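Local coordinates for hypothetical protein (Mus musculus, PDB 1VKB) that probably acts as a gamma-glutamylamine cyclotransferase of the AIG2-like family, at residues Met13-Val18 against Asp120-Phe125; His60-Leu65 against Pro97-Arg102. All blocks are in the same frame, centred on the assembly; numbering follows the deposited sequence.

Interaction 1 of 2, residues Met13-Val18 against Asp120-Phe125; sequences MAHIFV and DSVQCF
Phe-125 holds the first strand of this gamma-glutamyl cyclotransferase-like fold with both of its backbone polar groups. Its N donates to His-15 O at 2.9 Å, and its O accepts from Phe-17 N at 2.8 Å. These two bonds flank Ile-16 and make a single beta bridge between Ile-16 and Phe-125; the pairing stops there, as suits strands whose short segments cross at 75°. Weaker CA-H...O contacts back up the bridge: His-15 O also receives Cys-124 CA, and Phe-125 O receives Ile-16 CA. Inside the crossing, Cys-124 CB packs on Phe-17 CB at 3.7 Å, while Cys-124 SG sits 4.0 Å from both His-15 CB and Phe-17 CB. Ile-16 turns its CG2 to Phe-125 CB, the two side chains crossing at about a right angle, and Phe-125 meets Ala-14 CB at its ring edge. Val-122 CG2 approaches His-15 ND1 to 3.5 Å, and a water in the imidazole plane links His-15 ND1 to Gln-123 O, donating to that carbonyl at 2.7 Å. With Phe-17 CG anti to its backbone N (chi1 173°), the ring leads away from Cys-124, and the side chain touches Val-107 on strand 101-109. Ile-16 also packs against Leu-87 and Leu-90 of helix 84-93. Strand 76-82 pairs with 14-18 through backbone bonds such as Ile-16 to Tyr-80, and Ser-121 OG is hydrogen-bonded to Gln-106 NE2.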
ATOM      1  N   MET A  13     -14.529   8.746  -9.198  1.00 19.01           N
ATOM      2  CA  MET A  13     -13.783   8.270  -8.041  1.00 16.60           C
ATOM      3  C   MET A  13     -12.489   7.693  -8.604  1.00 17.01           C
ATOM      4  O   MET A  13     -12.217   7.841  -9.817  1.00 16.45           O
ATOM      5  CB  MET A  13     -14.628   7.174  -7.372  0.65 13.71           C
ATOM      6  CG  MET A  13     -16.030   7.628  -6.956  0.65 20.31           C
ATOM      7  SD  MET A  13     -15.882   8.720  -5.554  0.65 23.79           S
ATOM      8  CE  MET A  13     -17.363   9.741  -5.695  0.65 37.14           C
ATOM      9  N   ALA A  14     -11.725   6.997  -7.758  1.00 15.85           N
ATOM     10  CA  ALA A  14     -10.520   6.306  -8.200  1.00 12.19           C
ATOM     11  C   ALA A  14     -10.276   5.058  -7.395  1.00 12.80           C
ATOM     12  O   ALA A  14     -10.382   5.081  -6.158  1.00 16.10           O
ATOM     13  CB  ALA A  14      -9.326   7.210  -8.033  1.00 13.50           C
ATOM     14  N   HIS A  15      -9.858   3.993  -8.068  1.00 13.66           N
ATOM     15  CA  HIS A  15      -9.465   2.780  -7.392  1.00 12.22           C
ATOM     16  C   HIS A  15      -8.038   2.875  -6.888  1.00 14.53           C
ATOM     17  O   HIS A  15      -7.166   3.339  -7.614  1.00 14.27           O
ATOM     18  CB  HIS A  15      -9.595   1.568  -8.308  1.00 12.95           C
ATOM     19  CG  HIS A  15     -11.021   1.119  -8.512  1.00 20.01           C
ATOM     20  ND1 HIS A  15     -11.567   0.895  -9.757  1.00 26.03           N
ATOM     21  CD2 HIS A  15     -12.013   0.887  -7.624  1.00 18.60           C
ATOM     22  CE1 HIS A  15     -12.835   0.528  -9.627  1.00 21.91           C
ATOM     23  NE2 HIS A  15     -13.133   0.524  -8.338  1.00 22.31           N
ATOM     24  N   ILE A  16      -7.840   2.459  -5.639  1.00 14.96           N
ATOM     25  CA  ILE A  16      -6.529   2.305  -5.054  1.00 14.88           C
ATOM     26  C   ILE A  16      -6.366   0.914  -4.506  1.00 15.02           C
ATOM     27  O   ILE A  16      -7.356   0.230  -4.191  1.00 15.55           O
ATOM     28  CB  ILE A  16      -6.246   3.358  -3.944  1.00 16.71           C
ATOM     29  CG1 ILE A  16      -7.080   3.123  -2.652  1.00 16.89           C
ATOM     30  CG2 ILE A  16      -6.441   4.818  -4.457  1.00 17.58           C
ATOM     31  CD1 ILE A  16      -6.576   3.995  -1.550  1.00 19.25           C
ATOM     32  N   PHE A  17      -5.112   0.504  -4.378  1.00 13.53           N
ATOM     33  CA  PHE A  17      -4.756  -0.788  -3.826  1.00 14.13           C
ATOM     34  C   PHE A  17      -3.738  -0.526  -2.722  1.00 15.71           C
ATOM     35  O   PHE A  17      -2.710   0.070  -2.963  1.00 15.49           O
ATOM     36  CB  PHE A  17      -4.163  -1.637  -4.918  1.00 13.39           C
ATOM     37  CG  PHE A  17      -3.582  -2.950  -4.469  1.00 13.80           C
ATOM     38  CD1 PHE A  17      -4.384  -4.063  -4.292  1.00 19.57           C
ATOM     39  CD2 PHE A  17      -2.221  -3.084  -4.325  1.00 16.77           C
ATOM     40  CE1 PHE A  17      -3.806  -5.291  -3.939  1.00 16.16           C
ATOM     41  CE2 PHE A  17      -1.668  -4.303  -3.974  1.00 18.45           C
ATOM     42  CZ  PHE A  17      -2.450  -5.382  -3.808  1.00 16.08           C
ATOM     43  N   VAL A  18      -4.099  -0.939  -1.521  1.00 14.85           N
ATOM     44  CA  VAL A  18      -3.285  -0.787  -0.321  1.00 13.88           C
ATOM     45  C   VAL A  18      -2.789  -2.149   0.153  1.00 14.85           C
ATOM     46  O   VAL A  18      -3.522  -3.150   0.176  1.00 14.75           O
ATOM     47  CB  VAL A  18      -3.999   0.010   0.786  1.00 14.72           C
ATOM     48  CG1 VAL A  18      -4.293   1.423   0.271  1.00 16.31           C
ATOM     49  CG2 VAL A  18      -5.226  -0.657   1.309  1.00 14.86           C
ATOM     50  N   ASP A 120     -11.284  -9.775 -14.340  1.00 23.30           N
ATOM     51  CA  ASP A 120     -10.120 -10.462 -13.808  1.00 23.40           C
ATOM     52  C   ASP A 120      -9.167  -9.494 -13.127  1.00 19.45           C
ATOM     53  O   ASP A 120      -8.422  -9.892 -12.235  1.00 17.61           O
ATOM     54  CB  ASP A 120      -9.329 -11.147 -14.920  1.00 24.55           C
ATOM     55  CG  ASP A 120     -10.040 -12.368 -15.498  1.00 40.42           C
ATOM     56  OD1 ASP A 120     -11.082 -12.804 -14.934  1.00 38.74           O
ATOM     57  OD2 ASP A 120      -9.596 -12.952 -16.520  1.00 42.45           O
ATOM     58  N   SER A 121      -9.113  -8.247 -13.598  1.00 20.51           N
ATOM     59  CA  SER A 121      -8.167  -7.301 -12.996  1.00 20.29           C
ATOM     60  C   SER A 121      -8.700  -5.905 -13.003  1.00 22.32           C
ATOM     61  O   SER A 121      -9.638  -5.594 -13.742  1.00 16.60           O
ATOM     62  CB  SER A 121      -6.850  -7.324 -13.746  1.00 23.58           C
ATOM     63  OG  SER A 121      -7.037  -6.935 -15.073  1.00 29.09           O
ATOM     64  N   VAL A 122      -8.075  -5.041 -12.204  1.00 18.88           N
ATOM     65  CA  VAL A 122      -8.506  -3.660 -12.132  1.00 20.55           C
ATOM     66  C   VAL A 122      -7.268  -2.787 -12.042  1.00 19.08           C
ATOM     67  O   VAL A 122      -6.317  -3.143 -11.369  1.00 16.62           O
ATOM     68  CB  VAL A 122      -9.427  -3.447 -10.923  1.00 22.04           C
ATOM     69  CG1 VAL A 122      -8.782  -3.831  -9.689  1.00 28.87           C
ATOM     70  CG2 VAL A 122      -9.886  -1.972 -10.818  1.00 34.73           C
ATOM     71  N   GLN A 123      -7.289  -1.639 -12.708  1.00 18.10           N
ATOM     72  CA  GLN A 123      -6.165  -0.698 -12.549  1.00 17.51           C
ATOM     73  C   GLN A 123      -6.379   0.106 -11.277  1.00 16.46           C
ATOM     74  O   GLN A 123      -7.448   0.689 -11.076  1.00 16.83           O
ATOM     75  CB  GLN A 123      -6.059   0.281 -13.731  1.00 19.07           C
ATOM     76  CG  GLN A 123      -4.702   0.998 -13.785  1.00 27.24           C
ATOM     77  CD  GLN A 123      -3.620   0.142 -14.489  1.00 22.61           C
ATOM     78  OE1 GLN A 123      -3.902  -0.957 -14.933  1.00 27.02           O
ATOM     79  NE2 GLN A 123      -2.414   0.674 -14.603  1.00 42.31           N
ATOM     80  N   CYS A 124      -5.339   0.211 -10.434  1.00 16.46           N
ATOM     81  CA  CYS A 124      -5.433   0.877  -9.155  1.00 14.74           C
ATOM     82  C   CYS A 124      -4.191   1.731  -8.953  1.00 14.90           C
ATOM     83  O   CYS A 124      -3.110   1.331  -9.357  1.00 16.54           O
ATOM     84  CB  CYS A 124      -5.401  -0.143  -8.030  1.00 15.39           C
ATOM     85  SG  CYS A 124      -6.782  -1.302  -7.986  1.00 17.28           S
ATOM     86  N   PHE A 125      -4.351   2.870  -8.318  1.00 12.86           N
ATOM     87  CA  PHE A 125      -3.225   3.585  -7.798  1.00 12.48           C
ATOM     88  C   PHE A 125      -2.626   2.790  -6.595  1.00 14.91           C
ATOM     89  O   PHE A 125      -3.339   2.287  -5.706  1.00 15.86           O
ATOM     90  CB  PHE A 125      -3.596   4.977  -7.319  1.00 13.77           C
ATOM     91  CG  PHE A 125      -3.932   5.944  -8.429  1.00 11.97           C
ATOM     92  CD1 PHE A 125      -3.071   6.161  -9.494  1.00 16.78           C
ATOM     93  CD2 PHE A 125      -5.146   6.636  -8.403  1.00 14.43           C
ATOM     94  CE1 PHE A 125      -3.435   7.036 -10.534  1.00 18.05           C
ATOM     95  CE2 PHE A 125      -5.468   7.517  -9.442  1.00 13.65           C
ATOM     96  CZ  PHE A 125      -4.619   7.700 -10.482  1.00 15.92           C
TER
HETATM   97  O   HOH W   1      -9.949   1.124 -12.120  1.00 21.73           O

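Interaction 2 of 2, residues His60-Leu65 against Pro97-Arg102; sequences HNIPWL and PSMYQR
Tyr-100 OH donates to Pro-63 O at 2.7 Å, a bond that ties the turn entering strand 101-109 to strand 62-66 in the gamma-glutamyl cyclotransferase-like fold. The hydroxyl is tilted 28° from the carbonyl plane, while Pro-63 O itself lies in the plane of the phenol ring. The bond holds the phenol beside Trp-64. The two rings are near parallel, 20° apart, but displaced so that they barely overlap: Trp-64 CE3 lies over the Tyr-100 face, 3.4 Å from Tyr-100 CZ, and the hydroxyl rests over the rim of the indole. Ile-62 CG2 also stands above the indole rim and touches Tyr-100 OH at the edge of the phenol. In one of its two conformers Met-99 has CG anti to the backbone N (chi1 172°) and an extended chain beyond, which lays CG against the indole edge, 3.5 Å from Trp-64 CZ3, and in that same conformer carries Met-99 CE on to meet Ile-62 CD1 tip to tip at 3.7 Å. Trp-64 NE1 donates to Ala-57 O, and Thr-129 on strand 121-129 touches the tryptophan side chain. The first residue of strand 101-109 reaches back to the turn: Gln-101 NE2 donates to Pro-97 O at 2.8 Å, nearly straight, from above the carbonyl plane, with the oxygen in the plane of the Gln-101 amide.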
ATOM      1  N   HIS A  60      10.944   2.929  11.562  1.00 17.83           N
ATOM      2  CA  HIS A  60       9.530   2.771  11.897  1.00 17.95           C
ATOM      3  C   HIS A  60       8.930   1.448  11.466  1.00 15.30           C
ATOM      4  O   HIS A  60       7.740   1.214  11.691  1.00 17.05           O
ATOM      5  CB  HIS A  60       8.732   3.901  11.256  1.00 18.37           C
ATOM      6  CG  HIS A  60       9.199   5.232  11.710  1.00 18.30           C
ATOM      7  ND1 HIS A  60       9.021   5.647  13.005  1.00 24.28           N
ATOM      8  CD2 HIS A  60       9.967   6.168  11.107  1.00 24.71           C
ATOM      9  CE1 HIS A  60       9.615   6.818  13.175  1.00 29.36           C
ATOM     10  NE2 HIS A  60      10.193   7.158  12.032  1.00 27.52           N
ATOM     11  N   ASN A  61       9.745   0.586  10.887  1.00 16.74           N
ATOM     12  CA  ASN A  61       9.250  -0.684  10.360  1.00 13.27           C
ATOM     13  C   ASN A  61       8.046  -0.476   9.422  1.00 12.95           C
ATOM     14  O   ASN A  61       7.011  -1.157   9.490  1.00 16.46           O
ATOM     15  CB  ASN A  61       8.900  -1.644  11.502  1.00 13.50           C
ATOM     16  CG  ASN A  61      10.095  -1.944  12.396  1.00 16.15           C
ATOM     17  OD1 ASN A  61      11.248  -1.891  11.955  1.00 16.01           O
ATOM     18  ND2 ASN A  61       9.829  -2.255  13.674  1.00 14.77           N
ATOM     19  N   ILE A  62       8.227   0.431   8.488  1.00 14.31           N
ATOM     20  CA  ILE A  62       7.213   0.751   7.470  1.00 14.45           C
ATOM     21  C   ILE A  62       7.290  -0.259   6.325  1.00 16.34           C
ATOM     22  O   ILE A  62       8.385  -0.681   5.929  1.00 14.36           O
ATOM     23  CB  ILE A  62       7.463   2.173   6.972  1.00 13.18           C
ATOM     24  CG1 ILE A  62       6.930   3.139   8.045  1.00 16.83           C
ATOM     25  CG2 ILE A  62       6.720   2.448   5.711  1.00 16.83           C
ATOM     26  CD1 ILE A  62       7.412   4.574   7.831  1.00 21.73           C
ATOM     27  N   PRO A  63       6.153  -0.673   5.802  1.00 14.74           N
ATOM     28  CA  PRO A  63       6.167  -1.452   4.590  1.00 14.84           C
ATOM     29  C   PRO A  63       6.315  -0.591   3.340  1.00 15.36           C
ATOM     30  O   PRO A  63       5.623   0.432   3.167  1.00 16.03           O
ATOM     31  CB  PRO A  63       4.806  -2.128   4.598  1.00 14.47           C
ATOM     32  CG  PRO A  63       3.880  -1.106   5.236  1.00 16.30           C
ATOM     33  CD  PRO A  63       4.782  -0.490   6.313  1.00 15.08           C
ATOM     34  N   TRP A  64       7.183  -1.041   2.448  1.00 13.78           N
ATOM     35  CA  TRP A  64       7.467  -0.331   1.206  1.00 13.86           C
ATOM     36  C   TRP A  64       7.425  -1.269   0.044  1.00 15.25           C
ATOM     37  O   TRP A  64       8.180  -2.250   0.011  1.00 16.12           O
ATOM     38  CB  TRP A  64       8.862   0.302   1.242  1.00 13.84           C
ATOM     39  CG  TRP A  64       9.241   1.049   2.507  1.00 13.26           C
ATOM     40  CD1 TRP A  64       9.747   0.528   3.643  1.00 16.36           C
ATOM     41  CD2 TRP A  64       9.242   2.489   2.692  1.00 11.29           C
ATOM     42  NE1 TRP A  64      10.041   1.536   4.548  1.00 17.53           N
ATOM     43  CE2 TRP A  64       9.733   2.744   3.982  1.00 12.96           C
ATOM     44  CE3 TRP A  64       8.851   3.569   1.908  1.00 15.27           C
ATOM     45  CZ2 TRP A  64       9.839   4.042   4.501  1.00 15.34           C
ATOM     46  CZ3 TRP A  64       8.962   4.853   2.428  1.00 16.90           C
ATOM     47  CH2 TRP A  64       9.455   5.067   3.705  1.00 15.50           C
ATOM     48  N   LEU A  65       6.596  -0.942  -0.948  1.00 14.16           N
ATOM     49  CA  LEU A  65       6.571  -1.662  -2.205  1.00 14.61           C
ATOM     50  C   LEU A  65       7.558  -0.966  -3.156  1.00 15.39           C
ATOM     51  O   LEU A  65       7.320   0.176  -3.628  1.00 15.05           O
ATOM     52  CB  LEU A  65       5.152  -1.697  -2.787  1.00 14.19           C
ATOM     53  CG  LEU A  65       4.922  -2.716  -3.901  1.00 16.80           C
ATOM     54  CD1 LEU A  65       5.080  -4.136  -3.343  1.00 27.35           C
ATOM     55  CD2 LEU A  65       3.526  -2.544  -4.463  1.00 17.77           C
ATOM     56  N   PRO A  97       5.799  13.445  -3.352  1.00 17.25           N
ATOM     57  CA  PRO A  97       6.434  12.350  -4.062  1.00 16.92           C
ATOM     58  C   PRO A  97       7.791  11.964  -3.464  1.00 16.03           C
ATOM     59  O   PRO A  97       8.546  11.205  -4.088  1.00 19.74           O
ATOM     60  CB  PRO A  97       6.618  12.964  -5.445  1.00 20.17           C
ATOM     61  CG  PRO A  97       6.933  14.372  -5.153  1.00 21.35           C
ATOM     62  CD  PRO A  97       6.207  14.761  -3.886  1.00 20.42           C
ATOM     63  N   SER A  98       8.145  12.475  -2.283  1.00 16.41           N
ATOM     64  CA  SER A  98       9.470  12.166  -1.770  1.00 18.56           C
ATOM     65  C   SER A  98       9.597  10.767  -1.188  1.00 18.24           C
ATOM     66  O   SER A  98      10.542  10.096  -1.485  1.00 18.52           O
ATOM     67  CB  SER A  98      10.022  13.227  -0.824  0.65 22.32           C
ATOM     68  OG  SER A  98       9.204  13.408   0.285  0.65 27.53           O
ATOM     69  N   MET A  99       8.644  10.362  -0.363  1.00 17.03           N
ATOM     70  CA  MET A  99       8.749   9.119   0.407  1.00 20.20           C
ATOM     71  C   MET A  99       8.178   7.961  -0.426  1.00 19.65           C
ATOM     72  O   MET A  99       8.791   6.873  -0.513  1.00 18.43           O
ATOM     73  CB  MET A  99       7.919   9.316   1.709  0.65 21.65           C
ATOM     74  CG  MET A  99       7.664   8.130   2.672  0.65 29.39           C
ATOM     75  SD  MET A  99       6.519   8.451   4.098  0.65 26.26           S
ATOM     76  CE  MET A  99       6.907   7.119   5.227  0.65 24.41           C
ATOM     77  N   TYR A 100       6.998   8.209  -1.003  1.00 15.92           N
ATOM     78  CA  TYR A 100       6.377   7.333  -1.961  1.00 15.20           C
ATOM     79  C   TYR A 100       6.009   8.138  -3.189  1.00 13.42           C
ATOM     80  O   TYR A 100       6.013   9.360  -3.158  1.00 14.66           O
ATOM     81  CB  TYR A 100       5.095   6.740  -1.374  1.00 15.17           C
ATOM     82  CG  TYR A 100       5.248   5.738  -0.239  1.00 11.69           C
ATOM     83  CD1 TYR A 100       5.253   6.158   1.063  1.00 17.73           C
ATOM     84  CD2 TYR A 100       5.318   4.394  -0.480  1.00 16.02           C
ATOM     85  CE1 TYR A 100       5.334   5.275   2.101  1.00 19.25           C
ATOM     86  CE2 TYR A 100       5.419   3.499   0.558  1.00 16.57           C
ATOM     87  CZ  TYR A 100       5.424   3.953   1.855  1.00 17.59           C
ATOM     88  OH  TYR A 100       5.482   3.124   2.969  1.00 16.36           O
ATOM     89  N   GLN A 101       5.780   7.428  -4.287  1.00 13.15           N
ATOM     90  CA  GLN A 101       5.252   8.024  -5.494  1.00 14.92           C
ATOM     91  C   GLN A 101       4.015   7.189  -5.841  1.00 18.03           C
ATOM     92  O   GLN A 101       4.043   5.950  -5.807  1.00 20.55           O
ATOM     93  CB  GLN A 101       6.292   7.984  -6.598  1.00 15.47           C
ATOM     94  CG  GLN A 101       7.593   8.674  -6.297  1.00 15.23           C
ATOM     95  CD  GLN A 101       8.529   7.863  -5.445  1.00 13.49           C
ATOM     96  OE1 GLN A 101       8.741   6.667  -5.682  1.00 15.51           O
ATOM     97  NE2 GLN A 101       9.091   8.510  -4.422  1.00 15.07           N
ATOM     98  N   ARG A 102       2.914   7.868  -6.159  1.00 16.80           N
ATOM     99  CA  ARG A 102       1.723   7.157  -6.507  1.00 16.38           C
ATOM    100  C   ARG A 102       1.826   6.668  -7.942  1.00 17.66           C
ATOM    101  O   ARG A 102       2.052   7.474  -8.874  1.00 16.75           O
ATOM    102  CB  ARG A 102       0.522   8.084  -6.360  1.00 16.06           C
ATOM    103  CG  ARG A 102      -0.815   7.404  -6.748  1.00 14.86           C
ATOM    104  CD  ARG A 102      -2.053   7.990  -6.075  1.00 17.76           C
ATOM    105  NE  ARG A 102      -2.165   9.459  -6.049  1.00 15.27           N
ATOM    106  CZ  ARG A 102      -2.618  10.221  -7.076  1.00 19.98           C
ATOM    107  NH1 ARG A 102      -2.867   9.725  -8.273  1.00 16.82           N
ATOM    108  NH2 ARG A 102      -2.730  11.512  -6.928  1.00 18.85           N
TER

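Along the chain, interaction 2 is nested within the loop that interaction 1 closes: 13-18 comes first, then 60-65, 97-102 and finally 120-125. Their centres are 18 Å apart, on opposite sides of the chain's centre. Both nevertheless reach one mixed sheet. The contacts touch directly where Phe-125 CZ lies 3.5 Å from Arg-102 NH1, a cation-pi pair, and Arg-102 also forms a salt bridge with Asp-91 of helix 84-93. Strand 121-129 is common to both regions: it meets the N-terminal strand at interaction 1 and continues between the two strands that interaction 2 joins, pairing antiparallel with 101-109 and parallel with 62-66.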